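Local coordinates for ABC transporter, substrate-binding protein (Streptococcus pneumoniae, PDB 5G5Y) that binds kestose, nystose and longer fructooligosaccharides, but not sucrose, as the solute-binding subunit of the FusABC-MsmK transporter that imports them, at residues W121-L125 against N338-T342. Sequence-based numbering, arbitrary orientation.
With ZN (zinc ion), chain J.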
ATOM      1  N   TRP A 121       0.764  13.157  -0.803  1.00 12.27           N
ATOM      2  CA  TRP A 121       1.878  12.333  -1.313  1.00 13.17           C
ATOM      3  C   TRP A 121       1.321  11.435  -2.417  1.00 13.68           C
ATOM      4  O   TRP A 121       0.350  10.698  -2.192  1.00 14.24           O
ATOM      5  CB  TRP A 121       2.475  11.495  -0.180  1.00 14.17           C
ATOM      6  CG  TRP A 121       3.436  10.402  -0.568  1.00 15.50           C
ATOM      7  CD1 TRP A 121       4.781  10.536  -0.796  1.00 17.10           C
ATOM      8  CD2 TRP A 121       3.146   8.993  -0.670  1.00 17.13           C
ATOM      9  NE1 TRP A 121       5.338   9.293  -1.050  1.00 17.89           N
ATOM     10  CE2 TRP A 121       4.360   8.336  -0.958  1.00 18.05           C
ATOM     11  CE3 TRP A 121       1.983   8.225  -0.499  1.00 17.67           C
ATOM     12  CZ2 TRP A 121       4.435   6.959  -1.124  1.00 19.76           C
ATOM     13  CZ3 TRP A 121       2.057   6.857  -0.671  1.00 18.90           C
ATOM     14  CH2 TRP A 121       3.264   6.239  -1.007  1.00 20.07           C
ATOM     15  N   ILE A 122       1.964  11.479  -3.585  1.00 13.57           N
ATOM     16  CA  ILE A 122       1.642  10.638  -4.718  1.00 13.81           C
ATOM     17  C   ILE A 122       2.920   9.913  -5.147  1.00 14.38           C
ATOM     18  O   ILE A 122       3.936  10.558  -5.463  1.00 13.93           O
ATOM     19  CB  ILE A 122       1.096  11.462  -5.911  1.00 14.27           C
ATOM     20  CG1 ILE A 122      -0.235  12.177  -5.560  1.00 14.89           C
ATOM     21  CG2 ILE A 122       0.885  10.556  -7.110  1.00 15.44           C
ATOM     22  CD1 ILE A 122      -0.590  13.346  -6.471  1.00 15.90           C
ATOM     23  N   GLU A 123       2.861   8.587  -5.172  1.00 13.57           N
ATOM     24  CA  GLU A 123       3.972   7.758  -5.661  1.00 15.26           C
ATOM     25  C   GLU A 123       3.434   6.689  -6.584  1.00 15.26           C
ATOM     26  O   GLU A 123       2.942   5.632  -6.121  1.00 15.07           O
ATOM     27  CB  GLU A 123       4.736   7.117  -4.506  1.00 16.33           C
ATOM     28  CG  GLU A 123       5.997   6.350  -4.876  1.00 17.29           C
ATOM     29  CD  GLU A 123       6.542   5.517  -3.710  1.00 18.81           C
ATOM     30  OE1 GLU A 123       6.006   4.408  -3.462  1.00 17.25           O
ATOM     31  OE2 GLU A 123       7.482   5.962  -3.005  1.00 18.67           O
ATOM     32  N   GLU A 124       3.543   6.920  -7.889  1.00 14.24           N
ATOM     33  CA  GLU A 124       3.134   5.910  -8.870  1.00 15.18           C
ATOM     34  C   GLU A 124       4.318   4.999  -9.190  1.00 15.62           C
ATOM     35  O   GLU A 124       5.393   5.481  -9.564  1.00 16.01           O
ATOM     36  CB  GLU A 124       2.633   6.587 -10.136  1.00 14.95           C
ATOM     37  CG  GLU A 124       1.402   7.445  -9.861  1.00 15.72           C
ATOM     38  CD  GLU A 124       0.791   7.976 -11.150  1.00 17.68           C
ATOM     39  OE1 GLU A 124       1.498   7.903 -12.185  1.00 16.98           O
ATOM     40  OE2 GLU A 124      -0.370   8.457 -11.112  1.00 18.09           O
ATOM     41  N   LEU A 125       4.165   3.701  -8.896  1.00 15.33           N
ATOM     42  CA  LEU A 125       5.127   2.662  -9.358  1.00 16.22           C
ATOM     43  C   LEU A 125       4.301   1.717 -10.199  1.00 16.06           C
ATOM     44  O   LEU A 125       3.661   0.768  -9.696  1.00 15.06           O
ATOM     45  CB  LEU A 125       5.787   1.957  -8.184  1.00 17.06           C
ATOM     46  CG  LEU A 125       6.868   2.749  -7.471  1.00 18.63           C
ATOM     47  CD1 LEU A 125       7.121   2.165  -6.097  1.00 20.35           C
ATOM     48  CD2 LEU A 125       8.135   2.791  -8.314  1.00 19.25           C
ATOM     49  N   ASN A 338      12.868  14.302  -2.387  1.00 13.69           N
ATOM     50  CA  ASN A 338      12.169  14.388  -1.100  1.00 13.96           C
ATOM     51  C   ASN A 338      11.678  13.020  -0.626  1.00 13.53           C
ATOM     52  O   ASN A 338      11.720  12.705   0.566  1.00 13.58           O
ATOM     53  CB  ASN A 338      10.998  15.368  -1.151  1.00 13.40           C
ATOM     54  CG  ASN A 338      11.455  16.820  -1.261  1.00 14.03           C
ATOM     55  OD1 ASN A 338      12.654  17.118  -1.324  1.00 13.68           O
ATOM     56  ND2 ASN A 338      10.488  17.725  -1.328  1.00 13.55           N
ATOM     57  N   ASN A 339      11.256  12.212  -1.583  1.00 14.38           N
ATOM     58  CA  ASN A 339      10.723  10.883  -1.312  1.00 14.62           C
ATOM     59  C   ASN A 339      11.837   9.888  -0.947  1.00 14.38           C
ATOM     60  O   ASN A 339      11.643   9.041  -0.088  1.00 15.09           O
ATOM     61  CB  ASN A 339       9.994  10.368  -2.553  1.00 14.61           C
ATOM     62  CG  ASN A 339       9.065   9.178  -2.262  1.00 15.53           C
ATOM     63  OD1 ASN A 339       8.260   9.222  -1.341  1.00 16.30           O
ATOM     64  ND2 ASN A 339       9.151   8.140  -3.075  1.00 15.01           N
ATOM     65  N   TRP A 340      12.957   9.948  -1.664  1.00 14.41           N
ATOM     66  CA  TRP A 340      13.927   8.848  -1.656  1.00 15.03           C
ATOM     67  C   TRP A 340      15.357   9.153  -1.194  1.00 16.26           C
ATOM     68  O   TRP A 340      16.071   8.207  -0.832  1.00 17.96           O
ATOM     69  CB  TRP A 340      13.980   8.176  -3.039  1.00 15.08           C
ATOM     70  CG  TRP A 340      12.884   7.218  -3.332  1.00 15.43           C
ATOM     71  CD1 TRP A 340      12.345   6.279  -2.470  1.00 15.65           C
ATOM     72  CD2 TRP A 340      12.227   7.018  -4.588  1.00 14.79           C
ATOM     73  NE1 TRP A 340      11.356   5.540  -3.118  1.00 15.43           N
ATOM     74  CE2 TRP A 340      11.273   5.961  -4.416  1.00 15.03           C
ATOM     75  CE3 TRP A 340      12.318   7.633  -5.832  1.00 14.78           C
ATOM     76  CZ2 TRP A 340      10.412   5.548  -5.441  1.00 14.84           C
ATOM     77  CZ3 TRP A 340      11.478   7.181  -6.863  1.00 14.89           C
ATOM     78  CH2 TRP A 340      10.546   6.157  -6.652  1.00 14.51           C
ATOM     79  N   GLY A 341      15.798  10.410  -1.280  1.00 17.32           N
ATOM     80  CA  GLY A 341      17.167  10.779  -0.925  1.00 17.86           C
ATOM     81  C   GLY A 341      17.783  11.743  -1.898  1.00 19.01           C
ATOM     82  O   GLY A 341      17.087  12.336  -2.710  1.00 17.89           O
ATOM     83  N   THR A 342      19.101  11.910  -1.842  1.00 18.20           N
ATOM     84  CA  THR A 342      19.717  12.910  -2.688  1.00 17.11           C
ATOM     85  C   THR A 342      21.081  12.459  -3.266  1.00 18.07           C
ATOM     86  O   THR A 342      21.429  11.299  -3.197  1.00 18.38           O
ATOM     87  CB  THR A 342      19.741  14.275  -1.951  1.00 18.15           C
ATOM     88  OG1 THR A 342      20.115  15.317  -2.860  1.00 19.17           O
ATOM     89  CG2 THR A 342      20.696  14.243  -0.731  1.00 19.03           C
TER
HETATM   90 ZN    ZN J1543       0.556   7.803 -14.096  1.00 45.91          ZN
HETATM   91  O   HOH W   1       9.315   3.728  -2.339  1.00 31.67           O
HETATM   92  O   HOH W   2       2.027   9.007 -15.434  1.00 15.18           O
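Asn339 joins Trp121 and Glu123 through a side-chain hydrogen-bond relay in the substrate-binding site. The contact sets strand 121-123, the middle strand of a small mixed sheet, against the C-terminal end of helix 332-340. Glu123 and Trp340 both bind substrate.

Asn339 uses both ends of its amide. Trp121 NE1 donates to Asn339 OD1 at 2.9 Å. The acceptor lies in the plane of the indole, but the N-H arrives from above the carbonyl plane, 39° out of it. Asn339 ND2 in turn donates to Glu123 OE2 at 2.7 Å, in a nearly straight bond. Glu123 OE2 lies in the plane of the amide and receives the N-H on its anti lone pair. Carboxylate and amide are steeply turned against each other, with planes 75° apart. Glu123 CG stands anti to the backbone N (chi1 -174°), and the extended chain carries the carboxylate across to the helix.

A water gives the same oxygen a second link. It donates to Glu123 OE2 at 3.0 Å and accepts from Trp340 NE1 at 2.8 Å, in the indole plane. Asn339 ND2 sits 3.3 Å above one face of Trp340, toward the rim. Leu125 CD2 adds a loose apolar touch at the ring edge, 4.5 Å from Trp340 CH2. Arg375, another substrate-binding residue, hydrogen-bonds through NH2 to Asn339 O.

Just after the strand, Glu124 OE1 binds a zinc ion, with Lys102 and Asp127 completing the protein side of the site. The two donors at Glu123 OE2 probably stabilise its negative charge, and the amide bond probably helps to hold the carboxylate in place in the sugar site.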